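Local coordinates for PLP-Dependent L-Arginine Hydroxylase MppP (Streptomyces wadayamensis, PDB 6C92), which hydroxylates L-arginine using pyridoxal 5'-phosphate as cofactor, although its fold is that of the PLP-dependent aminotransferases, at residues A109-T114 with T157-T162; V150-V155 with V184-T189; R170-A175 with L206-C211. All coordinates share one frame; numbering follows the deposited sequence.

Contact 1: A109-T114 with T157-T162. With EQJ ((E)-N~2~-({3-hydroxy-2-methyl-5-[(phosphonooxy)methyl]pyridin-4-yl}methylidene)-L-arginine), chain E.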
loop_
_atom_site.group_PDB
_atom_site.type_symbol
_atom_site.label_atom_id
_atom_site.label_comp_id
_atom_site.label_asym_id
_atom_site.label_seq_id
_atom_site.Cartn_x
_atom_site.Cartn_y
_atom_site.Cartn_z
ATOM N N ALA A 109 24.608 -3.438 -2.400
ATOM C CA ALA A 109 25.363 -2.210 -2.237
ATOM C C ALA A 109 24.385 -1.043 -2.267
ATOM O O ALA A 109 23.633 -0.900 -3.230
ATOM C CB ALA A 109 26.402 -2.080 -3.349
ATOM N N LEU A 110 24.392 -0.218 -1.225
ATOM C CA LEU A 110 23.393 0.830 -1.051
ATOM C C LEU A 110 24.086 2.160 -0.792
ATOM O O LEU A 110 25.004 2.233 0.027
ATOM C CB LEU A 110 22.452 0.479 0.105
ATOM C CG LEU A 110 21.412 1.525 0.497
ATOM C CD1 LEU A 110 20.500 1.863 -0.637
ATOM C CD2 LEU A 110 20.591 1.012 1.646
ATOM N N VAL A 111 23.630 3.213 -1.473
ATOM C CA VAL A 111 24.204 4.531 -1.244
ATOM C C VAL A 111 24.016 4.951 0.204
ATOM O O VAL A 111 22.976 4.707 0.835
ATOM C CB VAL A 111 23.620 5.567 -2.213
ATOM C CG1 VAL A 111 22.160 5.840 -1.933
ATOM C CG2 VAL A 111 24.455 6.875 -2.138
ATOM N N HIS A 112 25.045 5.606 0.734
ATOM C CA HIS A 112 25.104 5.976 2.122
ATOM C C HIS A 112 25.571 7.428 2.227
ATOM O O HIS A 112 26.601 7.770 1.651
ATOM C CB HIS A 112 26.077 5.040 2.853
ATOM C CG HIS A 112 26.139 5.248 4.335
ATOM N ND1 HIS A 112 27.231 5.816 4.964
ATOM C CD2 HIS A 112 25.267 4.925 5.321
ATOM C CE1 HIS A 112 27.014 5.858 6.268
ATOM N NE2 HIS A 112 25.835 5.313 6.514
ATOM N N PRO A 113 24.801 8.296 2.898
ATOM C CA PRO A 113 23.507 8.065 3.553
ATOM C C PRO A 113 22.357 7.952 2.558
ATOM O O PRO A 113 22.539 8.251 1.381
ATOM C CB PRO A 113 23.339 9.322 4.419
ATOM C CG PRO A 113 23.935 10.389 3.585
ATOM C CD PRO A 113 25.144 9.733 2.904
ATOM N N THR A 114 21.195 7.515 3.030
ATOM C CA THR A 114 19.966 7.625 2.253
ATOM C C THR A 114 18.802 7.469 3.217
ATOM O O THR A 114 18.997 7.243 4.416
ATOM C CB THR A 114 19.937 6.600 1.108
ATOM O OG1 THR A 114 18.978 7.003 0.119
ATOM C CG2 THR A 114 19.592 5.218 1.591
ATOM N N THR A 157 18.341 8.661 -6.316
ATOM C CA THR A 157 18.777 9.856 -7.051
ATOM C C THR A 157 17.596 10.623 -7.606
ATOM O O THR A 157 16.776 10.036 -8.309
ATOM C CB THR A 157 19.747 9.511 -8.218
ATOM O OG1 THR A 157 20.033 10.711 -8.957
ATOM C CG2 THR A 157 19.160 8.456 -9.176
ATOM N N PRO A 158 17.471 11.932 -7.273
ATOM C CA PRO A 158 18.253 12.724 -6.319
ATOM C C PRO A 158 18.242 12.064 -4.954
ATOM O O PRO A 158 17.231 11.509 -4.558
ATOM C CB PRO A 158 17.521 14.084 -6.289
ATOM C CG PRO A 158 16.820 14.187 -7.576
ATOM C CD PRO A 158 16.397 12.740 -7.869
ATOM N N ASN A 159 19.364 12.062 -4.249
ATOM C CA ASN A 159 19.381 11.383 -2.969
ATOM C C ASN A 159 18.617 12.184 -1.921
ATOM O O ASN A 159 18.512 13.411 -1.985
ATOM C CB ASN A 159 20.821 11.139 -2.503
ATOM C CG ASN A 159 20.902 10.075 -1.426
ATOM O OD1 ASN A 159 19.928 9.365 -1.143
ATOM N ND2 ASN A 159 22.059 9.953 -0.817
ATOM N N ASN A 160 18.064 11.463 -0.965
ATOM C CA ASN A 160 17.469 12.019 0.238
ATOM C C ASN A 160 18.361 11.481 1.341
ATOM O O ASN A 160 18.383 10.280 1.551
ATOM C CB ASN A 160 16.010 11.561 0.380
ATOM C CG ASN A 160 15.385 11.893 1.739
ATOM O OD1 ASN A 160 15.939 12.625 2.547
ATOM N ND2 ASN A 160 14.202 11.325 1.989
ATOM N N PRO A 161 19.051 12.343 2.100
ATOM C CA PRO A 161 18.790 13.769 2.350
ATOM C C PRO A 161 19.678 14.790 1.624
ATOM O O PRO A 161 19.497 15.974 1.848
ATOM C CB PRO A 161 19.028 13.870 3.863
ATOM C CG PRO A 161 20.152 12.905 4.123
ATOM C CD PRO A 161 20.024 11.789 3.061
ATOM N N THR A 162 20.584 14.362 0.743
ATOM C CA THR A 162 21.633 15.256 0.247
ATOM C C THR A 162 21.271 15.992 -1.032
ATOM O O THR A 162 21.949 16.969 -1.380
ATOM C CB THR A 162 22.921 14.468 -0.031
ATOM O OG1 THR A 162 22.703 13.602 -1.161
ATOM C CG2 THR A 162 23.319 13.644 1.174
HETATM C C01 EQJ E . 13.989 8.339 -1.302
HETATM C C02 EQJ E . 12.640 7.881 -0.754
HETATM C C04 EQJ E . 10.892 6.328 -0.906
HETATM C C05 EQJ E . 10.232 6.946 0.143
HETATM C C06 EQJ E . 8.861 6.377 0.644
HETATM C C12 EQJ E . 10.809 8.072 0.798
HETATM C C13 EQJ E . 10.047 8.761 1.939
HETATM C C15 EQJ E . 9.693 10.800 3.341
HETATM C C16 EQJ E . 8.613 10.031 4.161
HETATM C C17 EQJ E . 9.016 8.798 5.004
HETATM C C18 EQJ E . 7.716 8.145 5.540
HETATM C C20 EQJ E . 7.883 5.569 5.614
HETATM C C23 EQJ E . 10.716 11.528 4.218
HETATM C C26 EQJ E . 12.029 8.550 0.314
HETATM N N03 EQJ E . 12.078 6.819 -1.321
HETATM N N14 EQJ E . 10.372 9.982 2.318
HETATM N N19 EQJ E . 8.000 6.894 6.261
HETATM N N21 EQJ E . 7.501 5.562 4.244
HETATM N N22 EQJ E . 8.138 4.444 6.256
HETATM O O07 EQJ E . 7.866 7.362 0.465
HETATM O O09 EQJ E . 6.320 7.328 2.520
HETATM O O10 EQJ E . 5.374 7.794 0.224
HETATM O O11 EQJ E . 6.180 5.533 0.886
HETATM O O24 EQJ E . 11.867 11.697 3.802
HETATM O O25 EQJ E . 10.417 11.992 5.343
HETATM O O27 EQJ E . 12.628 9.645 0.889
HETATM P P08 EQJ E . 6.369 7.011 1.076
#
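Thr114 and Asn160 mark the closest approach of the two backbones, CA to CA 5.4 Å, where the chain running on from strand 107-112 meets the irregular loop 157-162. The two segments do not pair with each other as strands: Thr114 CA lies 3.2 Å from Asn160 O in a CA-H...O contact, and the peptide bonds before Pro113 and Pro161 are cis. Asn159 carries the contact. With CG anti to the backbone N (chi1 -162°), its amide is presented to residues 113 and 114 at once. ND2 donates to Pro113 O at 2.8 Å, almost straight at 170° and with the acceptor in the amide plane; OD1 accepts from Thr114 OG1, also 2.8 Å, in the carbonyl plane. Glu134 is a further partner of ND2, and Thr156 of the Thr114 hydroxyl, so both polar groups are tied beyond this pair. The Asn-Pro-Thr run of 160-162 belongs to the cofactor-binding loop of aminotransferase folds of this family. Asn160 ND2 reaches two oxygens of the arginine-PLP adduct, the phenolic oxygen O27 at 2.6 Å and the carboxylate O24 at 3.0 Å, while its OD1 is held by Arg352. Replacing Asn159 by a leucine is likely to leave buried Pro113 O and the Thr114 hydroxyl without these mates, and the loop next to Asn160 less firmly placed. Farther out, Pro113 CG packs on Pro161 CD at 4.2 Å and on Thr162 CG2 at 4.1 Å; the Thr162 hydroxyl is bonded to Glu134.

Contact 2: V150-V155 with V184-T189; sequences VGCVFV and VLALDT. With EQJ ((E)-N~2~-({3-hydroxy-2-methyl-5-[(phosphonooxy)methyl]pyridin-4-yl}methylidene)-L-arginine), chain E.
Ala186 lies in a shallow dip between two larger side chains of the neighbouring strand, Cys152 and Phe154, and this alternation shapes the face of the sheet that carries them. The strands 152-155 and 184-188 are the two parallel strands of a beta-alpha-beta crossover, linked by helix 168-181; their axes come within 4.7 Å and diverge by only 17°. Five backbone bonds alternate between the chains from Val184 N to Gly151 O through to Asp188 N to Val155 O, with Ala186 N to Val153 O the straightest of them (2.9 Å, 171°). On the face carrying Cys152, Phe154, Val184 and Ala186, the methyl of Ala186 fills the space beside both neighbours: Cys152 SG stands 3.9 Å from Ala186 CB, and Phe154 CD2 comes to 3.7 Å from that same CB. With CG anti to the backbone N (chi1 -168°), the Phe154 ring lies against Ala186 and Asp188. One ring face is laid over Ala186 O, offset toward the rim, and the CE1-CZ part of the ring meets Asp188 obliquely, CE1 lying 3.7 Å from Asp188 CB. Leu97 of helix 90-102 packs on Phe154 and on Ala186. On the other face the leucines are the bumps and the valines receive them: Leu185 CD1 lies against Val153, 3.6 Å from Val153 O and also touching CG1, and Leu187 CD2 meets Val155 CB at 4.1 Å. At the strand end Asp188 reaches the cofactor, as aspartates at this place do in the family; OD1 takes the backbone N-H of Ser190, and OD2 lies 2.5 Å from the adduct's pyridine nitrogen N03.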
loop_
_atom_site.group_PDB
_atom_site.type_symbol
_atom_site.label_atom_id
_atom_site.label_comp_id
_atom_site.label_asym_id
_atom_site.label_seq_id
_atom_site.Cartn_x
_atom_site.Cartn_y
_atom_site.Cartn_z
ATOM N N VAL A 150 28.138 -8.514 -4.706
ATOM C CA VAL A 150 26.820 -7.972 -4.407
ATOM C C VAL A 150 25.903 -8.330 -5.569
ATOM O O VAL A 150 26.358 -8.415 -6.713
ATOM C CB VAL A 150 27.051 -6.457 -4.157
ATOM C CG1 VAL A 150 26.746 -5.573 -5.337
ATOM C CG2 VAL A 150 26.544 -6.002 -2.858
ATOM N N GLY A 151 24.611 -8.595 -5.280
ATOM C CA GLY A 151 23.648 -8.971 -6.300
ATOM C C GLY A 151 22.796 -7.828 -6.813
ATOM O O GLY A 151 22.034 -7.978 -7.774
ATOM N N CYS A 152 22.903 -6.694 -6.140
ATOM C CA CYS A 152 22.159 -5.495 -6.464
ATOM C C CYS A 152 22.943 -4.296 -5.960
ATOM O O CYS A 152 23.562 -4.356 -4.887
ATOM C CB CYS A 152 20.766 -5.526 -5.820
ATOM S SG CYS A 152 19.741 -4.028 -6.063
ATOM N N VAL A 153 22.959 -3.247 -6.781
ATOM C CA VAL A 153 23.420 -1.914 -6.421
ATOM C C VAL A 153 22.190 -1.011 -6.401
ATOM O O VAL A 153 21.429 -0.989 -7.372
ATOM C CB VAL A 153 24.455 -1.399 -7.440
ATOM C CG1 VAL A 153 24.818 0.049 -7.138
ATOM C CG2 VAL A 153 25.709 -2.308 -7.440
ATOM N N PHE A 154 21.982 -0.280 -5.302
ATOM C CA PHE A 154 20.790 0.541 -5.107
ATOM C C PHE A 154 21.209 1.991 -4.876
ATOM O O PHE A 154 21.907 2.288 -3.900
ATOM C CB PHE A 154 19.977 0.033 -3.921
ATOM C CG PHE A 154 18.606 0.633 -3.809
ATOM C CD1 PHE A 154 18.435 1.973 -3.493
ATOM C CD2 PHE A 154 17.485 -0.153 -4.026
ATOM C CE1 PHE A 154 17.165 2.531 -3.397
ATOM C CE2 PHE A 154 16.205 0.384 -3.940
ATOM C CZ PHE A 154 16.034 1.732 -3.622
ATOM N N VAL A 155 20.740 2.888 -5.740
ATOM C CA VAL A 155 21.046 4.321 -5.670
ATOM C C VAL A 155 19.755 5.136 -5.627
ATOM O O VAL A 155 18.897 5.015 -6.507
ATOM C CB VAL A 155 21.907 4.775 -6.862
ATOM C CG1 VAL A 155 22.149 6.277 -6.775
ATOM C CG2 VAL A 155 23.222 3.987 -6.909
ATOM N N VAL A 184 21.953 -6.537 -10.423
ATOM C CA VAL A 184 20.765 -5.713 -10.660
ATOM C C VAL A 184 21.098 -4.284 -10.280
ATOM O O VAL A 184 21.649 -4.035 -9.203
ATOM C CB VAL A 184 19.568 -6.216 -9.837
ATOM C CG1 VAL A 184 18.381 -5.274 -10.003
ATOM C CG2 VAL A 184 19.212 -7.616 -10.256
ATOM N N LEU A 185 20.730 -3.336 -11.136
ATOM C CA LEU A 185 20.800 -1.923 -10.786
ATOM C C LEU A 185 19.408 -1.428 -10.443
ATOM O O LEU A 185 18.500 -1.515 -11.274
ATOM C CB LEU A 185 21.382 -1.098 -11.923
ATOM C CG LEU A 185 21.435 0.408 -11.641
ATOM C CD1 LEU A 185 22.242 0.753 -10.370
ATOM C CD2 LEU A 185 22.035 1.127 -12.847
ATOM N N ALA A 186 19.247 -0.905 -9.231
ATOM C CA ALA A 186 17.966 -0.407 -8.752
ATOM C C ALA A 186 18.098 1.070 -8.413
ATOM O O ALA A 186 19.044 1.478 -7.723
ATOM C CB ALA A 186 17.476 -1.178 -7.530
ATOM N N LEU A 187 17.150 1.862 -8.896
ATOM C CA LEU A 187 17.114 3.292 -8.633
ATOM C C LEU A 187 15.823 3.684 -7.923
ATOM O O LEU A 187 14.727 3.248 -8.306
ATOM C CB LEU A 187 17.208 4.091 -9.934
ATOM C CG LEU A 187 18.339 3.814 -10.933
ATOM C CD1 LEU A 187 18.172 4.774 -12.079
ATOM C CD2 LEU A 187 19.715 3.989 -10.289
ATOM N N ASP A 188 15.959 4.535 -6.910
ATOM C CA ASP A 188 14.827 5.229 -6.285
ATOM C C ASP A 188 14.886 6.692 -6.730
ATOM O O ASP A 188 15.813 7.425 -6.356
ATOM C CB ASP A 188 14.889 5.076 -4.769
ATOM C CG ASP A 188 13.762 5.828 -4.046
ATOM O OD1 ASP A 188 13.332 6.910 -4.506
ATOM O OD2 ASP A 188 13.327 5.346 -2.986
ATOM N N THR A 189 13.905 7.105 -7.541
ATOM C CA THR A 189 13.874 8.419 -8.186
ATOM C C THR A 189 12.687 9.246 -7.698
ATOM O O THR A 189 12.172 10.137 -8.392
ATOM C CB THR A 189 13.868 8.255 -9.699
ATOM O OG1 THR A 189 12.699 7.520 -10.106
ATOM C CG2 THR A 189 15.093 7.495 -10.110
HETATM C C01 EQJ E . 13.989 8.339 -1.302
HETATM C C02 EQJ E . 12.640 7.881 -0.754
HETATM C C04 EQJ E . 10.892 6.328 -0.906
HETATM C C05 EQJ E . 10.232 6.946 0.143
HETATM C C06 EQJ E . 8.861 6.377 0.644
HETATM C C12 EQJ E . 10.809 8.072 0.798
HETATM C C13 EQJ E . 10.047 8.761 1.939
HETATM C C15 EQJ E . 9.693 10.800 3.341
HETATM C C16 EQJ E . 8.613 10.031 4.161
HETATM C C17 EQJ E . 9.016 8.798 5.004
HETATM C C18 EQJ E . 7.716 8.145 5.540
HETATM C C20 EQJ E . 7.883 5.569 5.614
HETATM C C23 EQJ E . 10.716 11.528 4.218
HETATM C C26 EQJ E . 12.029 8.550 0.314
HETATM N N03 EQJ E . 12.078 6.819 -1.321
HETATM N N14 EQJ E . 10.372 9.982 2.318
HETATM N N19 EQJ E . 8.000 6.894 6.261
HETATM N N21 EQJ E . 7.501 5.562 4.244
HETATM N N22 EQJ E . 8.138 4.444 6.256
HETATM O O07 EQJ E . 7.866 7.362 0.465
HETATM O O09 EQJ E . 6.320 7.328 2.520
HETATM O O10 EQJ E . 5.374 7.794 0.224
HETATM O O11 EQJ E . 6.180 5.533 0.886
HETATM O O24 EQJ E . 11.867 11.697 3.802
HETATM O O25 EQJ E . 10.417 11.992 5.343
HETATM O O27 EQJ E . 12.628 9.645 0.889
HETATM P P08 EQJ E . 6.369 7.011 1.076
#

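Contact 3: R170-A175 with L206-C211; sequences RLRRLA and LQEAGC
Ala175 has more surface buried by this contact than any other residue, its methyl fitted into a pocket formed by Leu206, Ala209 and Cys211. CB lies 3.5 Å from Ala209 CB, tighter than usual carbon contact, and 3.7 Å from Cys211 SG, consistent with two small side chains allowing a close approach, Ala175 CA to Ala209 CA 5.8 Å. Leu206 closes the inner side: its CD1 touches Ala175 CB at 4.2 Å and Leu171 CD1 at 4.3 Å, and Leu185 of the sheet lies beneath. Arg172 works at the more exposed side. A bend at chi3 (-40°) swings its guanidinium over to Glu208, where NH1 forms a salt bridge to OE2 of 3.0 Å. The carboxylate is turned only 12° from the guanidinium, so a single carboxylate oxygen meets the guanidinium edge with the two planes nearly coplanar. A water bridges NH2 of Arg172 to the same OE2, closing a ring, and Glu168 is a second charged partner of the guanidinium, at NH2. Gly210, the first residue beyond helix 202-209, has positive phi, and after it Cys211 packs on Ala175 of helix 168-181. The arrangement is that of adjacent helices layered on one face of the sheet in the large domain of this aminotransferase fold.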
loop_
_atom_site.group_PDB
_atom_site.type_symbol
_atom_site.label_atom_id
_atom_site.label_comp_id
_atom_site.label_asym_id
_atom_site.label_seq_id
_atom_site.Cartn_x
_atom_site.Cartn_y
_atom_site.Cartn_z
ATOM N N ARG A 170 27.607 8.990 -15.314
ATOM C CA ARG A 170 27.901 8.041 -14.252
ATOM C C ARG A 170 26.832 6.951 -14.191
ATOM O O ARG A 170 27.147 5.776 -13.967
ATOM C CB ARG A 170 28.025 8.786 -12.918
ATOM C CG ARG A 170 28.217 7.890 -11.711
ATOM C CD ARG A 170 29.367 6.926 -11.896
ATOM N NE ARG A 170 30.651 7.630 -12.031
ATOM C CZ ARG A 170 31.747 7.086 -12.555
ATOM N NH1 ARG A 170 32.874 7.792 -12.632
ATOM N NH2 ARG A 170 31.726 5.844 -13.021
ATOM N N LEU A 171 25.573 7.309 -14.423
ATOM C CA LEU A 171 24.541 6.284 -14.527
ATOM C C LEU A 171 24.856 5.303 -15.641
ATOM O O LEU A 171 24.703 4.089 -15.470
ATOM C CB LEU A 171 23.178 6.915 -14.758
ATOM C CG LEU A 171 22.060 5.911 -15.001
ATOM C CD1 LEU A 171 21.844 5.120 -13.717
ATOM C CD2 LEU A 171 20.767 6.615 -15.408
ATOM N N ARG A 172 25.283 5.809 -16.793
ATOM C CA ARG A 172 25.616 4.946 -17.905
ATOM C C ARG A 172 26.709 3.974 -17.510
ATOM O O ARG A 172 26.610 2.769 -17.778
ATOM C CB ARG A 172 26.047 5.776 -19.126
ATOM C CG ARG A 172 26.288 4.894 -20.354
ATOM C CD ARG A 172 26.489 5.642 -21.689
ATOM N NE ARG A 172 25.613 6.795 -21.870
ATOM C CZ ARG A 172 24.445 6.815 -22.504
ATOM N NH1 ARG A 172 23.919 5.704 -23.046
ATOM N NH2 ARG A 172 23.798 7.988 -22.579
ATOM N N ARG A 173 27.753 4.478 -16.845
ATOM C CA ARG A 173 28.874 3.623 -16.478
ATOM C C ARG A 173 28.453 2.614 -15.428
ATOM O O ARG A 173 28.813 1.431 -15.504
ATOM C CB ARG A 173 30.052 4.467 -15.969
ATOM C CG ARG A 173 30.934 4.952 -17.043
ATOM C CD ARG A 173 31.556 3.778 -17.777
ATOM N NE ARG A 173 32.403 2.939 -16.935
ATOM C CZ ARG A 173 32.515 1.613 -17.041
ATOM N NH1 ARG A 173 31.764 0.917 -17.891
ATOM N NH2 ARG A 173 33.352 0.968 -16.258
ATOM N N LEU A 174 27.666 3.055 -14.458
ATOM C CA LEU A 174 27.207 2.144 -13.417
ATOM C C LEU A 174 26.341 1.025 -14.000
ATOM O O LEU A 174 26.480 -0.143 -13.620
ATOM C CB LEU A 174 26.460 2.941 -12.355
ATOM C CG LEU A 174 25.964 2.184 -11.123
ATOM C CD1 LEU A 174 27.135 1.509 -10.408
ATOM C CD2 LEU A 174 25.252 3.202 -10.211
ATOM N N ALA A 175 25.426 1.371 -14.906
ATOM C CA ALA A 175 24.599 0.371 -15.555
ATOM C C ALA A 175 25.445 -0.597 -16.378
ATOM O O ALA A 175 25.198 -1.807 -16.379
ATOM C CB ALA A 175 23.555 1.081 -16.427
ATOM N N LEU A 206 19.418 3.034 -19.245
ATOM C CA LEU A 206 19.310 1.683 -18.711
ATOM C C LEU A 206 19.109 0.655 -19.822
ATOM O O LEU A 206 19.704 -0.441 -19.800
ATOM C CB LEU A 206 18.128 1.660 -17.735
ATOM C CG LEU A 206 18.218 1.767 -16.210
ATOM C CD1 LEU A 206 19.562 2.018 -15.644
ATOM C CD2 LEU A 206 17.159 2.718 -15.621
ATOM N N GLN A 207 18.227 0.963 -20.773
ATOM C CA GLN A 207 17.931 0.029 -21.855
ATOM C C GLN A 207 19.137 -0.136 -22.776
ATOM O O GLN A 207 19.424 -1.250 -23.240
ATOM C CB GLN A 207 16.693 0.522 -22.594
ATOM C CG GLN A 207 15.448 0.280 -21.740
ATOM C CD GLN A 207 14.241 1.049 -22.186
ATOM O OE1 GLN A 207 14.351 2.099 -22.816
ATOM N NE2 GLN A 207 13.068 0.538 -21.838
ATOM N N GLU A 208 19.898 0.940 -22.965
ATOM C CA GLU A 208 21.082 0.895 -23.815
ATOM C C GLU A 208 22.204 0.111 -23.160
ATOM O O GLU A 208 22.935 -0.627 -23.839
ATOM C CB GLU A 208 21.524 2.319 -24.144
ATOM C CG GLU A 208 20.740 2.879 -25.308
ATOM C CD GLU A 208 20.605 4.375 -25.276
ATOM O OE1 GLU A 208 19.696 4.883 -25.956
ATOM O OE2 GLU A 208 21.400 5.035 -24.584
ATOM N N ALA A 209 22.340 0.223 -21.837
ATOM C CA ALA A 209 23.368 -0.555 -21.147
ATOM C C ALA A 209 22.999 -2.026 -21.053
ATOM O O ALA A 209 23.890 -2.880 -21.023
ATOM C CB ALA A 209 23.623 0.025 -19.752
ATOM N N GLY A 210 21.706 -2.345 -20.970
ATOM C CA GLY A 210 21.257 -3.722 -20.978
ATOM C C GLY A 210 21.542 -4.489 -19.712
ATOM O O GLY A 210 21.592 -5.714 -19.751
ATOM N N CYS A 211 21.771 -3.800 -18.592
ATOM C CA CYS A 211 21.751 -4.464 -17.304
ATOM C C CYS A 211 20.326 -4.833 -16.914
ATOM O O CYS A 211 19.349 -4.324 -17.463
ATOM C CB CYS A 211 22.374 -3.575 -16.232
ATOM S SG CYS A 211 21.512 -2.001 -15.971
HETATM O O HOH W 1 21.239 7.754 -23.765
#

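Overall arrangement
Contacts 1 and 2 are buried and reach the same sheet, joined through Ala109 O and Phe154 N at 2.7 Å, a probable hydrogen bond, and both touch the PLP adduct. Their chemistry differs: in contact 1 one side-chain amide ties a loop to the strand end, whereas contact 2 is regular strand pairing with apolar packing on both faces. Contact 3, with its centre about 21 Å from the chain centre against about 9 and 14 Å for the others, lies farther out and joins an apolar inner part to a charged, more exposed part. Contacts 2 and 3 share the unit around helix 168-181, with Leu185 packing on Ala175 and Leu206, while contacts 1 and 3 do not touch.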